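TRNA-splicing endonuclease (Sulfolobus tokodaii, PDB 2CV8) probably cuts precursor tRNAs at both splice sites to release the intron, leaving 2',3'-cyclic phosphate and 5'-hydroxyl ends on the tRNA halves. Local coordinates at residues B[28-33]-B[40-45]; B[8-13]-B[48-53]; B[132-137]-B[163-168]. All blocks are in the same frame, centred on the assembly; numbering follows the deposited sequence.

Contact 1 (B[28-33]-B[40-45]); sequences GKPIGI and EEINSE
Ser44 and Ile31 join the two ends of a loop that leaves edge strand 29-30 of the N-terminal domain's mixed sheet and returns as strand 46-49, the antiparallel neighbour of 29-30. Beyond the backbone bonding of Lys29 with Ile47, Ile31 is held twice. Its N donates to Glu45 O at 3.3 Å, while its O accepts from Ser44 OG at 2.6 Å. That hydroxyl arrives about 23° out of the carbonyl plane; a chi1 of 57° sets OG between the backbone N and the carbonyl carbon of Ser44 and turns it to the carbonyl of Ile31. The carbonyl of Ile42 is taken by the NE of Arg19, from helix 15-25, and OE2 of Glu41 accepts from Ser38 N, within the loop itself. On strand 29-30, the side chain of Lys29 sets out away from 40-45 and bends at its last torsion to give NZ to Ile33 O at 2.5 Å, with a weak second bond to Pro30 O. Carbon contacts surround these bonds. CD1 of Ile31 leans on the CG methylene of Glu45, while CD1 of Ile33 rests near Glu41 O at 3.5 Å. Pro30 and Ile42 are the apolar pair: the pyrrolidine ring and the isoleucine side chain cross at about a right angle, with Pro30 CG 3.5 Å from Ile42 CD1.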
loop_
_atom_site.group_PDB
_atom_site.type_symbol
_atom_site.label_atom_id
_atom_site.label_comp_id
_atom_site.label_asym_id
_atom_site.label_seq_id
_atom_site.Cartn_x
_atom_site.Cartn_y
_atom_site.Cartn_z
ATOM N N GLY B 28 26.315 7.943 4.255
ATOM C CA GLY B 28 27.244 7.082 3.552
ATOM C C GLY B 28 27.640 5.799 4.258
ATOM O O GLY B 28 27.257 5.544 5.404
ATOM N N LYS B 29 28.426 4.993 3.550
ATOM C CA LYS B 29 28.907 3.715 4.050
ATOM C C LYS B 29 30.401 3.584 3.778
ATOM O O LYS B 29 30.868 3.870 2.682
ATOM C CB LYS B 29 28.154 2.590 3.349
ATOM C CG LYS B 29 28.577 1.188 3.754
ATOM C CD LYS B 29 27.780 0.137 2.987
ATOM C CE LYS B 29 28.261 -1.271 3.302
ATOM N NZ LYS B 29 29.675 -1.489 2.883
ATOM N N PRO B 30 31.182 3.184 4.788
ATOM C CA PRO B 30 32.620 3.036 4.563
ATOM C C PRO B 30 32.868 1.778 3.744
ATOM O O PRO B 30 32.103 0.812 3.823
ATOM C CB PRO B 30 33.183 2.929 5.975
ATOM C CG PRO B 30 32.207 3.703 6.788
ATOM C CD PRO B 30 30.891 3.218 6.229
ATOM N N ILE B 31 33.924 1.815 2.938
ATOM C CA ILE B 31 34.313 0.702 2.076
ATOM C C ILE B 31 34.868 -0.477 2.881
ATOM O O ILE B 31 35.834 -0.318 3.630
ATOM C CB ILE B 31 35.410 1.153 1.083
ATOM C CG1 ILE B 31 34.881 2.288 0.202
ATOM C CG2 ILE B 31 35.905 -0.037 0.266
ATOM C CD1 ILE B 31 35.724 2.536 -1.046
ATOM N N GLY B 32 34.267 -1.657 2.729
ATOM C CA GLY B 32 34.760 -2.822 3.450
ATOM C C GLY B 32 33.985 -3.175 4.706
ATOM O O GLY B 32 33.938 -4.344 5.095
ATOM N N ILE B 33 33.400 -2.171 5.358
ATOM C CA ILE B 33 32.593 -2.388 6.561
ATOM C C ILE B 33 31.141 -2.308 6.111
ATOM O O ILE B 33 30.840 -1.682 5.093
ATOM C CB ILE B 33 32.769 -1.277 7.602
ATOM C CG1 ILE B 33 34.201 -0.766 7.613
ATOM C CG2 ILE B 33 32.392 -1.806 8.981
ATOM C CD1 ILE B 33 34.423 0.334 8.635
ATOM N N GLU B 40 34.122 6.219 14.799
ATOM C CA GLU B 40 35.396 5.903 15.398
ATOM C C GLU B 40 36.029 4.677 14.738
ATOM O O GLU B 40 37.253 4.586 14.620
ATOM C CB GLU B 40 35.165 5.691 16.897
ATOM C CG GLU B 40 36.362 5.903 17.788
ATOM C CD GLU B 40 37.161 7.123 17.425
ATOM O OE1 GLU B 40 37.981 7.031 16.484
ATOM O OE2 GLU B 40 36.969 8.172 18.074
ATOM N N GLU B 41 35.205 3.739 14.285
ATOM C CA GLU B 41 35.744 2.539 13.644
ATOM C C GLU B 41 35.847 2.609 12.117
ATOM O O GLU B 41 35.999 1.586 11.458
ATOM C CB GLU B 41 34.938 1.297 14.075
ATOM C CG GLU B 41 33.423 1.457 14.066
ATOM C CD GLU B 41 32.705 0.309 14.780
ATOM O OE1 GLU B 41 32.865 -0.857 14.354
ATOM O OE2 GLU B 41 31.985 0.580 15.771
ATOM N N ILE B 42 35.780 3.816 11.563
ATOM C CA ILE B 42 35.877 4.010 10.115
ATOM C C ILE B 42 37.321 4.327 9.730
ATOM O O ILE B 42 37.912 5.282 10.242
ATOM C CB ILE B 42 34.967 5.186 9.623
ATOM C CG1 ILE B 42 33.491 4.834 9.829
ATOM C CG2 ILE B 42 35.247 5.485 8.142
ATOM C CD1 ILE B 42 32.518 5.947 9.436
ATOM N N ASN B 43 37.885 3.532 8.824
ATOM C CA ASN B 43 39.261 3.736 8.380
ATOM C C ASN B 43 39.374 3.691 6.876
ATOM O O ASN B 43 40.468 3.770 6.327
ATOM C CB ASN B 43 40.184 2.673 8.962
ATOM C CG ASN B 43 40.318 2.785 10.455
ATOM O OD1 ASN B 43 39.447 2.340 11.209
ATOM N ND2 ASN B 43 41.410 3.398 10.901
ATOM N N SER B 44 38.242 3.547 6.211
ATOM C CA SER B 44 38.242 3.498 4.765
ATOM C C SER B 44 37.372 4.625 4.240
ATOM O O SER B 44 36.480 5.100 4.935
ATOM C CB SER B 44 37.721 2.147 4.282
ATOM O OG SER B 44 36.423 1.883 4.786
ATOM N N GLU B 45 37.653 5.051 3.015
ATOM C CA GLU B 45 36.916 6.125 2.365
ATOM C C GLU B 45 35.411 5.981 2.521
ATOM O O GLU B 45 34.859 4.904 2.375
ATOM C CB GLU B 45 37.287 6.193 0.878
ATOM C CG GLU B 45 37.596 4.861 0.229
ATOM C CD GLU B 45 39.059 4.490 0.333
ATOM O OE1 GLU B 45 39.484 3.524 -0.334
ATOM O OE2 GLU B 45 39.789 5.166 1.081
#

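Contact 2 (B[8-13]-B[48-53]); sequences DKILIK and LSLIEG
Ile10 and Leu48 sit in an antiparallel strand pairing that runs straight into the start of a helix: strand 9-12 lies beside strand 46-49 within the mixed sheet of the N-terminal domain, and helix 50-58 follows at once. The two residues form a hydrogen-bonded pair, Ile10 N giving to Leu48 O at 2.8 Å and Leu48 N to Ile10 O at 2.9 Å. The next pair, Lys9 and Ser49, is non-hydrogen-bonded, and both its side chains leave on the face opposite to Ile10 and Leu48. On the buried face Ile10 CB stands 4.3 Å from Leu48 CB. Ile12 CG1 also meets Leu48 CD1. With CG1 anti to its carbonyl carbon (chi1 -68°), Ile10 extends CD1 to the first helical turn, 3.8 Å from Gly53 CA and near Leu50 CD2. Gly53, with no side chain, lets the helix backbone come this close to Ile10. Leu50 lays CG and CD1 against the carbonyl oxygen of Asp8, and it also packs on Leu76 and Ile79 of helix 73-83. A water joins the same two residues, donating to Asp8 O at 2.9 Å and accepting from Leu50 N, so this first-turn amide is satisfied outside the pairing. At the helix start, Glu52 N gives a weak bond to Ser49 OG, and Ser49 N a weak one to Glu52 OE1 at 3.4 Å. This reciprocal exchange is a capping box, with Ser49 as the N-cap where strand becomes helix.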
loop_
_atom_site.group_PDB
_atom_site.type_symbol
_atom_site.label_atom_id
_atom_site.label_comp_id
_atom_site.label_asym_id
_atom_site.label_seq_id
_atom_site.Cartn_x
_atom_site.Cartn_y
_atom_site.Cartn_z
ATOM N N ASP B 8 27.975 7.225 -10.459
ATOM C CA ASP B 8 26.697 7.492 -9.808
ATOM C C ASP B 8 26.855 7.624 -8.287
ATOM O O ASP B 8 25.867 7.685 -7.544
ATOM C CB ASP B 8 25.718 6.363 -10.127
ATOM C CG ASP B 8 26.273 4.991 -9.776
ATOM O OD1 ASP B 8 25.525 3.997 -9.902
ATOM O OD2 ASP B 8 27.457 4.906 -9.376
ATOM N N LYS B 9 28.104 7.668 -7.832
ATOM C CA LYS B 9 28.394 7.797 -6.417
ATOM C C LYS B 9 29.426 8.878 -6.104
ATOM O O LYS B 9 30.090 9.402 -7.001
ATOM C CB LYS B 9 28.840 6.450 -5.862
ATOM C CG LYS B 9 27.674 5.499 -5.693
ATOM C CD LYS B 9 28.074 4.183 -5.047
ATOM C CE LYS B 9 26.836 3.387 -4.649
ATOM N NZ LYS B 9 25.879 3.234 -5.791
ATOM N N ILE B 10 29.545 9.218 -4.824
ATOM C CA ILE B 10 30.486 10.238 -4.386
ATOM C C ILE B 10 31.478 9.699 -3.367
ATOM O O ILE B 10 31.106 9.200 -2.308
ATOM C CB ILE B 10 29.731 11.441 -3.812
ATOM C CG1 ILE B 10 28.991 12.142 -4.952
ATOM C CG2 ILE B 10 30.682 12.398 -3.124
ATOM C CD1 ILE B 10 28.056 13.202 -4.501
ATOM N N LEU B 11 32.752 9.822 -3.705
ATOM C CA LEU B 11 33.841 9.329 -2.881
ATOM C C LEU B 11 34.382 10.366 -1.902
ATOM O O LEU B 11 34.614 11.519 -2.269
ATOM C CB LEU B 11 34.967 8.862 -3.810
ATOM C CG LEU B 11 36.189 8.133 -3.264
ATOM C CD1 LEU B 11 35.787 6.748 -2.767
ATOM C CD2 LEU B 11 37.228 8.022 -4.368
ATOM N N ILE B 12 34.570 9.960 -0.650
ATOM C CA ILE B 12 35.144 10.846 0.364
ATOM C C ILE B 12 36.481 10.190 0.713
ATOM O O ILE B 12 36.524 9.251 1.519
ATOM C CB ILE B 12 34.278 10.918 1.650
ATOM C CG1 ILE B 12 32.895 11.495 1.334
ATOM C CG2 ILE B 12 34.989 11.780 2.706
ATOM C CD1 ILE B 12 32.902 12.966 0.987
ATOM N N LYS B 13 37.561 10.686 0.106
ATOM C CA LYS B 13 38.904 10.134 0.309
ATOM C C LYS B 13 39.581 10.457 1.638
ATOM O O LYS B 13 40.341 9.646 2.154
ATOM C CB LYS B 13 39.809 10.551 -0.854
ATOM C CG LYS B 13 39.830 12.046 -1.123
ATOM C CD LYS B 13 40.307 12.346 -2.539
ATOM C CE LYS B 13 39.342 11.768 -3.579
ATOM N NZ LYS B 13 39.693 12.135 -4.987
ATOM N N LEU B 48 29.288 7.957 -0.443
ATOM C CA LEU B 48 27.960 8.553 -0.421
ATOM C C LEU B 48 27.253 8.348 -1.742
ATOM O O LEU B 48 27.868 8.408 -2.799
ATOM C CB LEU B 48 28.047 10.059 -0.151
ATOM C CG LEU B 48 28.509 10.579 1.215
ATOM C CD1 LEU B 48 28.538 12.113 1.175
ATOM C CD2 LEU B 48 27.571 10.072 2.327
ATOM N N SER B 49 25.949 8.116 -1.674
ATOM C CA SER B 49 25.145 7.935 -2.869
ATOM C C SER B 49 24.775 9.327 -3.362
ATOM O O SER B 49 24.846 10.295 -2.594
ATOM C CB SER B 49 23.878 7.157 -2.534
ATOM O OG SER B 49 23.068 7.857 -1.607
ATOM N N LEU B 50 24.394 9.444 -4.632
ATOM C CA LEU B 50 24.015 10.748 -5.159
ATOM C C LEU B 50 22.914 11.388 -4.320
ATOM O O LEU B 50 22.946 12.593 -4.068
ATOM C CB LEU B 50 23.569 10.631 -6.615
ATOM C CG LEU B 50 24.739 10.686 -7.598
ATOM C CD1 LEU B 50 24.279 10.323 -9.002
ATOM C CD2 LEU B 50 25.347 12.085 -7.555
ATOM N N ILE B 51 21.951 10.585 -3.874
ATOM C CA ILE B 51 20.863 11.108 -3.054
ATOM C C ILE B 51 21.419 11.776 -1.792
ATOM O O ILE B 51 21.001 12.873 -1.435
ATOM C CB ILE B 51 19.868 9.990 -2.683
ATOM C CG1 ILE B 51 19.074 9.590 -3.922
ATOM C CG2 ILE B 51 18.903 10.457 -1.622
ATOM C CD1 ILE B 51 18.083 8.484 -3.669
ATOM N N GLU B 52 22.362 11.118 -1.127
ATOM C CA GLU B 52 22.974 11.676 0.071
ATOM C C GLU B 52 23.835 12.902 -0.270
ATOM O O GLU B 52 23.753 13.948 0.385
ATOM C CB GLU B 52 23.858 10.633 0.750
ATOM C CG GLU B 52 23.106 9.462 1.307
ATOM C CD GLU B 52 23.998 8.547 2.105
ATOM O OE1 GLU B 52 24.934 7.970 1.517
ATOM O OE2 GLU B 52 23.767 8.407 3.323
ATOM N N GLY B 53 24.672 12.759 -1.294
ATOM C CA GLY B 53 25.533 13.854 -1.696
ATOM C C GLY B 53 24.777 15.116 -2.082
ATOM O O GLY B 53 25.146 16.222 -1.680
HETATM O O HOH W 1 23.810 6.614 -5.801
#

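Contact 3 (B[132-137]-B[163-168]); sequences ALDENS and VNLTNG
Val163 and Asp134 pair where two parallel strands of the five-stranded mixed sheet in the catalytic C-terminal domain come to their ends: strands 128-134 and 157-163, the two strands of a beta-alpha-beta crossover whose connection includes helix 141-151. The close part is backbone. Val163 N donates to Leu133 O at 2.8 Å, and the ladder fades one step later, where Glu135 N reaches Val163 O at 3.4 Å in a weak bond. Val163 is buried, its side chain packed on Ser92 and Val93 of helix 87-99, which covers that face of the sheet; Leu133 points away from Val163 and touches Leu160 and Ile162. Past the pair the chains part, and the 163-168 loop forms the solvent side. Leu165, exposed, crosses Asp134 at about a right angle, with CD2 3.9 Å from Asp134 OD1. That carboxylate oxygen also receives a weak bond from Asn136 N, and Ser137 N bonds weakly to Asp134 O, so the 132-137 chain curls back on itself as it leaves the sheet. This bend is met instead by the second subunit, whose Ser141 OG bonds to Asp134 O and Ser137 O, and whose Ser140 OG bonds to Asn136 O. Glu135 has CG between its backbone N and carbonyl carbon (chi1 63°) and is extended beyond, which carries it alongside Asn164, both side chains pointing the same way. Glu135 CD lies 3.8 Å from Asn164 CB.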
loop_
_atom_site.group_PDB
_atom_site.type_symbol
_atom_site.label_atom_id
_atom_site.label_comp_id
_atom_site.label_asym_id
_atom_site.label_seq_id
_atom_site.Cartn_x
_atom_site.Cartn_y
_atom_site.Cartn_z
ATOM N N ALA B 132 9.410 4.839 -1.698
ATOM C CA ALA B 132 8.988 6.059 -2.373
ATOM C C ALA B 132 8.196 5.752 -3.642
ATOM O O ALA B 132 8.526 4.829 -4.392
ATOM C CB ALA B 132 10.199 6.914 -2.705
ATOM N N LEU B 133 7.152 6.539 -3.878
ATOM C CA LEU B 133 6.311 6.343 -5.039
ATOM C C LEU B 133 5.849 7.644 -5.672
ATOM O O LEU B 133 5.730 8.676 -5.011
ATOM C CB LEU B 133 5.093 5.504 -4.653
ATOM C CG LEU B 133 4.882 4.239 -5.474
ATOM C CD1 LEU B 133 6.180 3.421 -5.556
ATOM C CD2 LEU B 133 3.770 3.438 -4.847
ATOM N N ASP B 134 5.602 7.567 -6.973
ATOM C CA ASP B 134 5.126 8.690 -7.759
ATOM C C ASP B 134 3.607 8.540 -7.680
ATOM O O ASP B 134 3.048 7.523 -8.083
ATOM C CB ASP B 134 5.690 8.547 -9.174
ATOM C CG ASP B 134 5.004 9.433 -10.188
ATOM O OD1 ASP B 134 4.372 10.450 -9.815
ATOM O OD2 ASP B 134 5.118 9.101 -11.386
ATOM N N GLU B 135 2.958 9.516 -7.050
ATOM C CA GLU B 135 1.513 9.469 -6.848
ATOM C C GLU B 135 0.727 8.945 -8.039
ATOM O O GLU B 135 -0.278 8.247 -7.873
ATOM C CB GLU B 135 0.982 10.849 -6.454
ATOM C CG GLU B 135 1.160 11.924 -7.520
ATOM C CD GLU B 135 0.667 13.295 -7.069
ATOM O OE1 GLU B 135 0.839 14.268 -7.836
ATOM O OE2 GLU B 135 0.109 13.397 -5.953
ATOM N N ASN B 136 1.195 9.254 -9.243
ATOM C CA ASN B 136 0.491 8.839 -10.445
ATOM C C ASN B 136 0.839 7.454 -10.958
ATOM O O ASN B 136 -0.010 6.777 -11.541
ATOM C CB ASN B 136 0.724 9.886 -11.523
ATOM C CG ASN B 136 0.583 11.288 -10.982
ATOM O OD1 ASN B 136 -0.482 11.659 -10.470
ATOM N ND2 ASN B 136 1.662 12.072 -11.064
ATOM N N SER B 137 2.067 7.010 -10.726
ATOM C CA SER B 137 2.485 5.695 -11.202
ATOM C C SER B 137 1.504 4.572 -10.824
ATOM O O SER B 137 1.189 4.367 -9.650
ATOM C CB SER B 137 3.879 5.371 -10.679
ATOM O OG SER B 137 4.511 4.429 -11.526
ATOM N N VAL B 163 5.009 10.982 -3.570
ATOM C CA VAL B 163 5.462 12.323 -3.891
ATOM C C VAL B 163 4.805 12.970 -5.096
ATOM O O VAL B 163 4.593 12.328 -6.122
ATOM C CB VAL B 163 6.995 12.315 -4.149
ATOM C CG1 VAL B 163 7.501 13.719 -4.435
ATOM C CG2 VAL B 163 7.717 11.728 -2.951
ATOM N N ASN B 164 4.484 14.253 -4.959
ATOM C CA ASN B 164 3.929 15.032 -6.056
ATOM C C ASN B 164 5.122 15.847 -6.567
ATOM O O ASN B 164 5.612 16.744 -5.878
ATOM C CB ASN B 164 2.840 15.979 -5.556
ATOM C CG ASN B 164 2.399 16.975 -6.616
ATOM O OD1 ASN B 164 1.621 17.880 -6.338
ATOM N ND2 ASN B 164 2.896 16.809 -7.837
ATOM N N LEU B 165 5.600 15.543 -7.765
ATOM C CA LEU B 165 6.747 16.268 -8.280
ATOM C C LEU B 165 6.464 17.730 -8.579
ATOM O O LEU B 165 7.395 18.520 -8.764
ATOM C CB LEU B 165 7.314 15.580 -9.527
ATOM C CG LEU B 165 8.055 14.259 -9.289
ATOM C CD1 LEU B 165 9.042 14.405 -8.118
ATOM C CD2 LEU B 165 7.049 13.166 -8.993
ATOM N N THR B 166 5.188 18.101 -8.617
ATOM C CA THR B 166 4.836 19.485 -8.897
ATOM C C THR B 166 4.990 20.373 -7.663
ATOM O O THR B 166 5.897 21.206 -7.609
ATOM C CB THR B 166 3.401 19.595 -9.447
ATOM O OG1 THR B 166 3.293 18.837 -10.660
ATOM C CG2 THR B 166 3.066 21.048 -9.750
ATOM N N ASN B 167 4.125 20.192 -6.668
ATOM C CA ASN B 167 4.205 21.004 -5.455
ATOM C C ASN B 167 5.232 20.503 -4.440
ATOM O O ASN B 167 5.524 21.187 -3.454
ATOM C CB ASN B 167 2.834 21.100 -4.778
ATOM C CG ASN B 167 2.284 19.753 -4.383
ATOM O OD1 ASN B 167 3.023 18.888 -3.932
ATOM N ND2 ASN B 167 0.976 19.573 -4.534
ATOM N N GLY B 168 5.774 19.311 -4.679
ATOM C CA GLY B 168 6.755 18.742 -3.769
ATOM C C GLY B 168 6.179 18.197 -2.468
ATOM O O GLY B 168 6.926 17.779 -1.583
#

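How the contacts relate
Contacts 1 and 2 belong to the N-terminal domain and share one mixed sheet, in which strand 46-49 lies between 29-30 and 9-12. Along the chain, contact 1 is nested in the loop that contact 2 closes; their centres are 13 Å apart and they touch, Gly28 N probably bonding to Glu52 OE2 and Glu45 packing on Leu11 and Ile12. Contact 3 follows later, in the separate sheet of the catalytic domain, its centre 34 Å from that of contact 1 and 24 Å from that of contact 2. The enzyme is probably a homotetramer, a dimer of dimers, and of the three only contact 3 lies at the interface with the second subunit.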